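Local coordinates for predicted acetamidase/formamidase (Thermoanaerobacter tengcongensis, PDB 3TKK), which probably hydrolyses carbon-nitrogen bonds of small linear amides such as formamide or acetamide, and carries bound zinc and calcium ions, at residues H246-A249 and E250-K254; A264-F267 and S268-N272; N291-L294 and E295-I299. One frame throughout, in Å; residues are numbered along the deposited sequence.

Contact 1 of 3, residues H246-A249 and E250-K254. With CA (calcium ion), chain E.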
loop_
_atom_site.group_PDB
_atom_site.type_symbol
_atom_site.label_atom_id
_atom_site.label_comp_id
_atom_site.label_asym_id
_atom_site.label_seq_id
_atom_site.Cartn_x
_atom_site.Cartn_y
_atom_site.Cartn_z
ATOM N N HIS A 246 7.979 9.890 -8.700
ATOM C CA HIS A 246 8.540 10.950 -9.491
ATOM C C HIS A 246 7.575 12.091 -9.757
ATOM O O HIS A 246 8.031 13.252 -9.797
ATOM C CB HIS A 246 9.148 10.429 -10.856
ATOM C CG HIS A 246 10.415 9.648 -10.677
ATOM N ND1 HIS A 246 11.663 10.209 -10.835
ATOM C CD2 HIS A 246 10.625 8.330 -10.456
ATOM C CE1 HIS A 246 12.589 9.306 -10.588
ATOM N NE2 HIS A 246 11.980 8.151 -10.423
ATOM N N ASP A 247 6.265 11.799 -9.940
ATOM C CA ASP A 247 5.329 12.820 -10.326
ATOM C C ASP A 247 5.144 13.674 -9.057
ATOM O O ASP A 247 5.063 14.885 -9.190
ATOM C CB ASP A 247 3.933 12.284 -10.823
ATOM C CG ASP A 247 4.002 11.615 -12.225
ATOM O OD1 ASP A 247 4.913 11.900 -13.084
ATOM O OD2 ASP A 247 3.123 10.782 -12.453
ATOM N N MET A 248 5.020 13.058 -7.867
ATOM C CA MET A 248 5.018 13.809 -6.650
ATOM C C MET A 248 6.301 14.620 -6.402
ATOM O O MET A 248 6.193 15.747 -5.818
ATOM C CB MET A 248 4.708 12.977 -5.394
ATOM C CG MET A 248 4.365 13.860 -4.197
ATOM S SD MET A 248 2.716 14.544 -4.136
ATOM C CE MET A 248 1.773 13.172 -3.345
ATOM N N ALA A 249 7.484 14.068 -6.765
ATOM C CA ALA A 249 8.752 14.782 -6.558
ATOM C C ALA A 249 8.795 16.052 -7.479
ATOM O O ALA A 249 9.304 17.146 -7.127
ATOM C CB ALA A 249 9.970 13.871 -6.849
ATOM N N GLU A 250 8.341 15.896 -8.707
ATOM C CA GLU A 250 8.238 17.044 -9.592
ATOM C C GLU A 250 7.238 18.133 -9.062
ATOM O O GLU A 250 7.528 19.326 -9.176
ATOM C CB GLU A 250 7.937 16.556 -11.035
ATOM C CG GLU A 250 7.751 17.637 -12.057
ATOM C CD GLU A 250 9.072 18.188 -12.598
ATOM O OE1 GLU A 250 10.172 17.750 -12.127
ATOM O OE2 GLU A 250 9.011 19.073 -13.530
ATOM N N LEU A 251 6.078 17.760 -8.509
ATOM C CA LEU A 251 5.184 18.754 -7.913
ATOM C C LEU A 251 5.963 19.505 -6.878
ATOM O O LEU A 251 5.914 20.726 -6.830
ATOM C CB LEU A 251 3.961 18.197 -7.209
ATOM C CG LEU A 251 2.604 18.073 -7.955
ATOM C CD1 LEU A 251 2.414 18.981 -9.234
ATOM C CD2 LEU A 251 2.134 16.611 -8.184
ATOM N N PHE A 252 6.664 18.805 -6.008
ATOM C CA PHE A 252 7.487 19.494 -4.953
ATOM C C PHE A 252 8.612 20.332 -5.528
ATOM O O PHE A 252 8.890 21.464 -5.081
ATOM C CB PHE A 252 8.023 18.512 -3.873
ATOM C CG PHE A 252 7.028 18.266 -2.754
ATOM C CD1 PHE A 252 5.849 17.566 -2.974
ATOM C CD2 PHE A 252 7.262 18.796 -1.509
ATOM C CE1 PHE A 252 4.890 17.426 -1.944
ATOM C CE2 PHE A 252 6.342 18.625 -0.472
ATOM C CZ PHE A 252 5.177 17.941 -0.696
ATOM N N LYS A 253 9.278 19.818 -6.538
ATOM C CA LYS A 253 10.383 20.555 -7.089
ATOM C C LYS A 253 9.872 21.902 -7.677
ATOM O O LYS A 253 10.411 22.966 -7.460
ATOM C CB LYS A 253 11.006 19.709 -8.187
ATOM C CG LYS A 253 11.925 20.481 -9.133
ATOM C CD LYS A 253 12.968 19.621 -9.814
ATOM C CE LYS A 253 13.261 20.159 -11.234
ATOM N NZ LYS A 253 14.707 19.936 -11.534
ATOM N N LYS A 254 8.776 21.829 -8.386
ATOM C CA LYS A 254 8.294 22.985 -9.160
ATOM C C LYS A 254 7.476 23.985 -8.343
ATOM O O LYS A 254 7.208 25.086 -8.844
ATOM C CB LYS A 254 7.554 22.548 -10.424
ATOM C CG LYS A 254 8.429 21.576 -11.287
ATOM C CD LYS A 254 8.079 21.665 -12.789
ATOM C CE LYS A 254 9.072 22.510 -13.580
ATOM N NZ LYS A 254 10.420 21.944 -13.252
HETATM CA CA CA E . 11.901 24.571 -6.892
HETATM O O HOH W 1 13.591 24.183 -7.978
HETATM O O HOH W 2 13.263 23.387 -5.605
#
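Met248 and Phe252 sit one turn apart on helix 237-255 and make a Met-aromatic contact along its buried face. The two side chains extend alongside each other. With CG anti to the backbone N (chi1 -165°) and the chain bent beyond it, Met248 brings SD to the edge of the Phe252 ring, 5.5 Å from its centroid. Just inside the sulfur, Met248 CG comes to 4.2 Å from Phe252 CD1. The same ring edge also meets backbone: Met248 O lies near the ring plane, 3.4 Å from Phe252 CD1, while accepting the helical bond from Phe252 N. This side is packed tightly, with Phe267 of helix 260-270 meeting the Phe252 ring edge-to-face and Phe287 and Leu289 of strand 283-290 touching Met248.

The loose part is the face of Glu250, Lys253 and Lys254, all exposed, whereas Ala249 is buried against Leu101 of the second subunit. On that face the salt bridge from Lys254 NZ to Glu250 OE2 is weak and doubtful, since the position of OE2 is less sure. Asp247 is partly exposed, and its OD2 takes a hydrogen bond from Asn219. Near the helix end, Lys253 N gives a 2.7 Å bond to Ala249 O. With its own carbonyl the same residue joins Thr256 O and two waters in binding a calcium ion, Lys253 O lying 2.3 Å from the metal.

Contact 2 of 3, residues A264-F267 and S268-N272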
loop_
_atom_site.group_PDB
_atom_site.type_symbol
_atom_site.label_atom_id
_atom_site.label_comp_id
_atom_site.label_asym_id
_atom_site.label_seq_id
_atom_site.Cartn_x
_atom_site.Cartn_y
_atom_site.Cartn_z
ATOM N N ALA A 264 13.455 13.778 -1.339
ATOM C CA ALA A 264 13.571 12.336 -1.228
ATOM C C ALA A 264 13.499 11.864 0.222
ATOM O O ALA A 264 12.836 10.823 0.530
ATOM C CB ALA A 264 14.881 11.817 -1.876
ATOM N N THR A 265 14.165 12.598 1.121
ATOM C CA THR A 265 14.189 12.128 2.520
ATOM C C THR A 265 12.862 12.420 3.227
ATOM O O THR A 265 12.406 11.634 4.118
ATOM C CB THR A 265 15.336 12.714 3.331
ATOM O OG1 THR A 265 15.288 14.138 3.295
ATOM C CG2 THR A 265 16.746 12.200 2.804
ATOM N N LEU A 266 12.247 13.526 2.875
ATOM C CA LEU A 266 10.884 13.855 3.350
ATOM C C LEU A 266 9.858 12.762 2.902
ATOM O O LEU A 266 9.053 12.265 3.729
ATOM C CB LEU A 266 10.399 15.197 2.758
ATOM C CG LEU A 266 8.943 15.609 3.163
ATOM C CD1 LEU A 266 8.838 15.796 4.600
ATOM C CD2 LEU A 266 8.471 16.922 2.486
ATOM N N PHE A 267 9.938 12.379 1.612
ATOM C CA PHE A 267 9.051 11.372 1.070
ATOM C C PHE A 267 9.312 10.010 1.748
ATOM O O PHE A 267 8.375 9.207 1.910
ATOM C CB PHE A 267 9.348 11.198 -0.390
ATOM C CG PHE A 267 8.700 12.261 -1.290
ATOM C CD1 PHE A 267 8.214 13.458 -0.775
ATOM C CD2 PHE A 267 8.646 12.056 -2.617
ATOM C CE1 PHE A 267 7.614 14.416 -1.608
ATOM C CE2 PHE A 267 8.083 13.007 -3.471
ATOM C CZ PHE A 267 7.551 14.204 -2.945
ATOM N N SER A 268 10.577 9.747 2.042
ATOM C CA SER A 268 10.915 8.478 2.610
ATOM C C SER A 268 10.273 8.304 3.986
ATOM O O SER A 268 10.090 7.117 4.430
ATOM C CB SER A 268 12.441 8.338 2.800
ATOM O OG SER A 268 12.932 7.007 2.525
ATOM N N ILE A 269 10.055 9.400 4.707
ATOM C CA ILE A 269 9.593 9.293 6.090
ATOM C C ILE A 269 8.147 9.655 6.358
ATOM O O ILE A 269 7.577 9.299 7.470
ATOM C CB ILE A 269 10.481 10.108 7.088
ATOM C CG1 ILE A 269 10.352 11.614 6.881
ATOM C CG2 ILE A 269 11.937 9.612 7.020
ATOM C CD1 ILE A 269 11.113 12.456 8.025
ATOM N N THR A 270 7.563 10.401 5.407
ATOM C CA THR A 270 6.234 10.812 5.589
ATOM C C THR A 270 5.312 10.553 4.436
ATOM O O THR A 270 4.097 10.775 4.553
ATOM C CB THR A 270 6.231 12.275 6.062
ATOM O OG1 THR A 270 4.992 12.519 6.749
ATOM C CG2 THR A 270 6.396 13.184 4.896
ATOM N N GLY A 271 5.826 9.992 3.337
ATOM C CA GLY A 271 4.968 9.583 2.270
ATOM C C GLY A 271 4.839 8.055 2.189
ATOM O O GLY A 271 5.739 7.316 2.620
ATOM N N ASN A 272 3.737 7.578 1.597
ATOM C CA ASN A 272 3.366 6.150 1.660
ATOM C C ASN A 272 3.115 5.675 0.265
ATOM O O ASN A 272 2.142 6.159 -0.410
ATOM C CB ASN A 272 2.074 5.956 2.539
ATOM C CG ASN A 272 2.320 6.235 3.987
ATOM O OD1 ASN A 272 3.150 5.607 4.591
ATOM N ND2 ASN A 272 1.551 7.153 4.587
#
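Leu266 and Thr270 meet across the last turn of helix 260-270, where the helical bonding pattern loosens before the chain passes into strand 272-277. Three residues, Ser268, Phe267 and Leu266, bury the most surface here, and each does so differently.

Leu266 works through its side chain and its carbonyl. CG stands anti to the backbone N (chi1 178°), which sends the branch along the helix beside Thr270, and CD1 touches Thr270 CG2 at 3.6 Å. Thr270 CG2, set between its own backbone N and carbonyl carbon, also presses to 3.0 Å from Leu266 O. That oxygen accepts two N-H groups. Thr270 N lies nearly on the line of the carbonyl, 2.9 Å from Leu266 O, whereas Ile269 N comes from above the carbonyl plane at 3.2 Å from the same oxygen. The second of these is an i to i+3 bond, and the ordinary helical partner of Ile269 N, Thr265 O, is held only weakly.

Ser268 enters through its backbone N, bonded to Ala264 O, and through CB, which rests 3.4 Å from Ala264 O. Its hydroxyl faces the second subunit, where OG is hydrogen-bonded to Ser197 O and Gly195 N of that chain, so the helix end is tied into the dimer interface.

Phe267 turns its ring away from this turn, toward helix 237-255 and toward Phe287 and Leu289 of strand 283-290, and serves the turn with its carbonyl. Gly271, the first residue to leave helical geometry, supplies the partner. Gly271 N sits 44° out of the carbonyl plane and 3.0 Å from Phe267 O.

Contact 3 of 3, residues N291-L294 and E295-I299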
loop_
_atom_site.group_PDB
_atom_site.type_symbol
_atom_site.label_atom_id
_atom_site.label_comp_id
_atom_site.label_asym_id
_atom_site.label_seq_id
_atom_site.Cartn_x
_atom_site.Cartn_y
_atom_site.Cartn_z
ATOM N N ASN A 291 -2.114 15.931 3.707
ATOM C CA ASN A 291 -2.367 17.292 3.205
ATOM C C ASN A 291 -1.633 18.403 3.948
ATOM O O ASN A 291 -1.270 19.411 3.355
ATOM C CB ASN A 291 -3.856 17.600 3.196
ATOM C CG ASN A 291 -4.605 16.718 2.248
ATOM O OD1 ASN A 291 -4.041 16.172 1.242
ATOM N ND2 ASN A 291 -5.881 16.639 2.447
ATOM N N TRP A 292 -1.393 18.275 5.248
ATOM C CA TRP A 292 -0.852 19.488 5.919
ATOM C C TRP A 292 0.636 19.722 5.520
ATOM O O TRP A 292 1.179 20.835 5.584
ATOM C CB TRP A 292 -1.018 19.395 7.436
ATOM C CG TRP A 292 -0.203 18.313 8.049
ATOM C CD1 TRP A 292 -0.507 16.992 8.117
ATOM C CD2 TRP A 292 1.075 18.471 8.702
ATOM N NE1 TRP A 292 0.535 16.305 8.710
ATOM C CE2 TRP A 292 1.487 17.209 9.120
ATOM C CE3 TRP A 292 1.902 19.577 8.970
ATOM C CZ2 TRP A 292 2.676 17.008 9.803
ATOM C CZ3 TRP A 292 3.081 19.378 9.654
ATOM C CH2 TRP A 292 3.473 18.092 10.034
ATOM N N ILE A 293 1.323 18.668 5.132
ATOM C CA ILE A 293 2.659 18.838 4.549
ATOM C C ILE A 293 2.610 19.632 3.244
ATOM O O ILE A 293 3.286 20.653 3.097
ATOM C CB ILE A 293 3.317 17.471 4.233
ATOM C CG1 ILE A 293 3.260 16.512 5.421
ATOM C CG2 ILE A 293 4.743 17.658 3.830
ATOM C CD1 ILE A 293 4.523 16.350 6.089
ATOM N N LEU A 294 1.785 19.237 2.281
ATOM C CA LEU A 294 1.712 20.047 1.085
ATOM C C LEU A 294 1.305 21.480 1.470
ATOM O O LEU A 294 1.803 22.504 0.945
ATOM C CB LEU A 294 0.628 19.534 0.129
ATOM C CG LEU A 294 0.588 18.181 -0.542
ATOM C CD1 LEU A 294 0.837 18.372 -2.001
ATOM C CD2 LEU A 294 1.519 17.146 0.051
ATOM N N GLU A 295 0.353 21.550 2.375
ATOM C CA GLU A 295 -0.174 22.854 2.825
ATOM C C GLU A 295 0.969 23.717 3.361
ATOM O O GLU A 295 1.085 24.880 3.017
ATOM C CB GLU A 295 -1.233 22.601 3.892
ATOM C CG GLU A 295 -1.931 23.821 4.486
ATOM C CD GLU A 295 -2.381 24.806 3.423
ATOM O OE1 GLU A 295 -2.547 24.432 2.237
ATOM O OE2 GLU A 295 -2.568 25.972 3.780
ATOM N N SER A 296 1.836 23.157 4.192
ATOM C CA SER A 296 2.908 23.998 4.706
ATOM C C SER A 296 3.686 24.632 3.580
ATOM O O SER A 296 4.080 25.791 3.704
ATOM C CB SER A 296 3.851 23.217 5.566
ATOM O OG SER A 296 3.185 22.825 6.744
ATOM N N TYR A 297 3.915 23.898 2.480
ATOM C CA TYR A 297 4.751 24.462 1.411
ATOM C C TYR A 297 3.911 25.126 0.407
ATOM O O TYR A 297 4.332 25.282 -0.751
ATOM C CB TYR A 297 5.649 23.454 0.724
ATOM C CG TYR A 297 6.668 22.768 1.593
ATOM C CD1 TYR A 297 6.293 21.667 2.303
ATOM C CD2 TYR A 297 8.008 23.179 1.670
ATOM C CE1 TYR A 297 7.140 20.952 3.046
ATOM C CE2 TYR A 297 8.930 22.441 2.489
ATOM C CZ TYR A 297 8.446 21.325 3.175
ATOM O OH TYR A 297 9.168 20.439 3.986
ATOM N N GLY A 298 2.709 25.520 0.830
ATOM C CA GLY A 298 1.864 26.353 0.002
ATOM C C GLY A 298 1.480 25.672 -1.301
ATOM O O GLY A 298 1.182 26.353 -2.297
ATOM N N ILE A 299 1.487 24.325 -1.294
ATOM C CA ILE A 299 1.070 23.546 -2.467
ATOM C C ILE A 299 -0.448 23.344 -2.514
ATOM O O ILE A 299 -0.999 22.524 -1.767
ATOM C CB ILE A 299 1.818 22.172 -2.546
ATOM C CG1 ILE A 299 3.329 22.385 -2.535
ATOM C CG2 ILE A 299 1.469 21.464 -3.822
ATOM C CD1 ILE A 299 4.103 21.141 -2.854
#
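Ser296 grips the carbonyl of Trp292 twice. Its backbone N lies 2.8 Å from Trp292 O, and its hydroxyl donates to the same oxygen, OG to Trp292 O being 3.1 Å; the two donors arrive from opposite faces of the carbonyl plane. OG can fold back this far because it is anti to its own carbonyl carbon (chi1 -68°), beside the backbone N. An alanine in place of Ser296 removes the hydroxyl and would probably leave Trp292 O with the backbone N as its one donor from this turn.

One residue on, Ile293 runs alongside Tyr297, with Ile293 CG2 4.1 Å from Tyr297 CE1. Ile293 O approaches the ring edge near its plane, 3.3 Å from Tyr297 CD1.

The helix 291-296 then stops in a Schellman motif. Gly298, at positive phi, is its C-prime residue: Gly298 N bonds to Glu295 O at 2.8 Å, and Ile299 N reaches back to Leu294 O at 2.9 Å. That reversal brings Ile299 over Leu294 at a slant, Ile299 CG2 meeting Leu294 CD1 at 3.6 Å.

Outside this shell, Phe252 of helix 237-255 packs on both Leu294 and Ile299, and Asn291 is held at the start of the helix by Thr228 and Thr224. On the subunit interface, Lys125 of the second subunit makes a cation-pi contact with the Tyr297 ring.

In the fold
Phe252 joins all three contacts. In contact 1 it flanks Met248; its CD1 then lies 3.8 Å from Phe267 CZ of contact 2, and its CZ 3.8 Å from Leu294 CD2 of contact 3. Met248 CG adds a closer approach to Phe267 CZ, at 3.4 Å. Contacts 2 and 3 meet directly where Thr270 CG2 comes to 3.9 Å from Ile293 CD1. The centre of contact 1 lies about 13 Å from those of contacts 2 and 3, which are about 14 Å apart, and all three touch the second subunit. None lies at the zinc site; the calcium ion at Lys253 belongs to contact 1, about 9 Å from the Ile299 side chain and about 12 Å from that of Phe267.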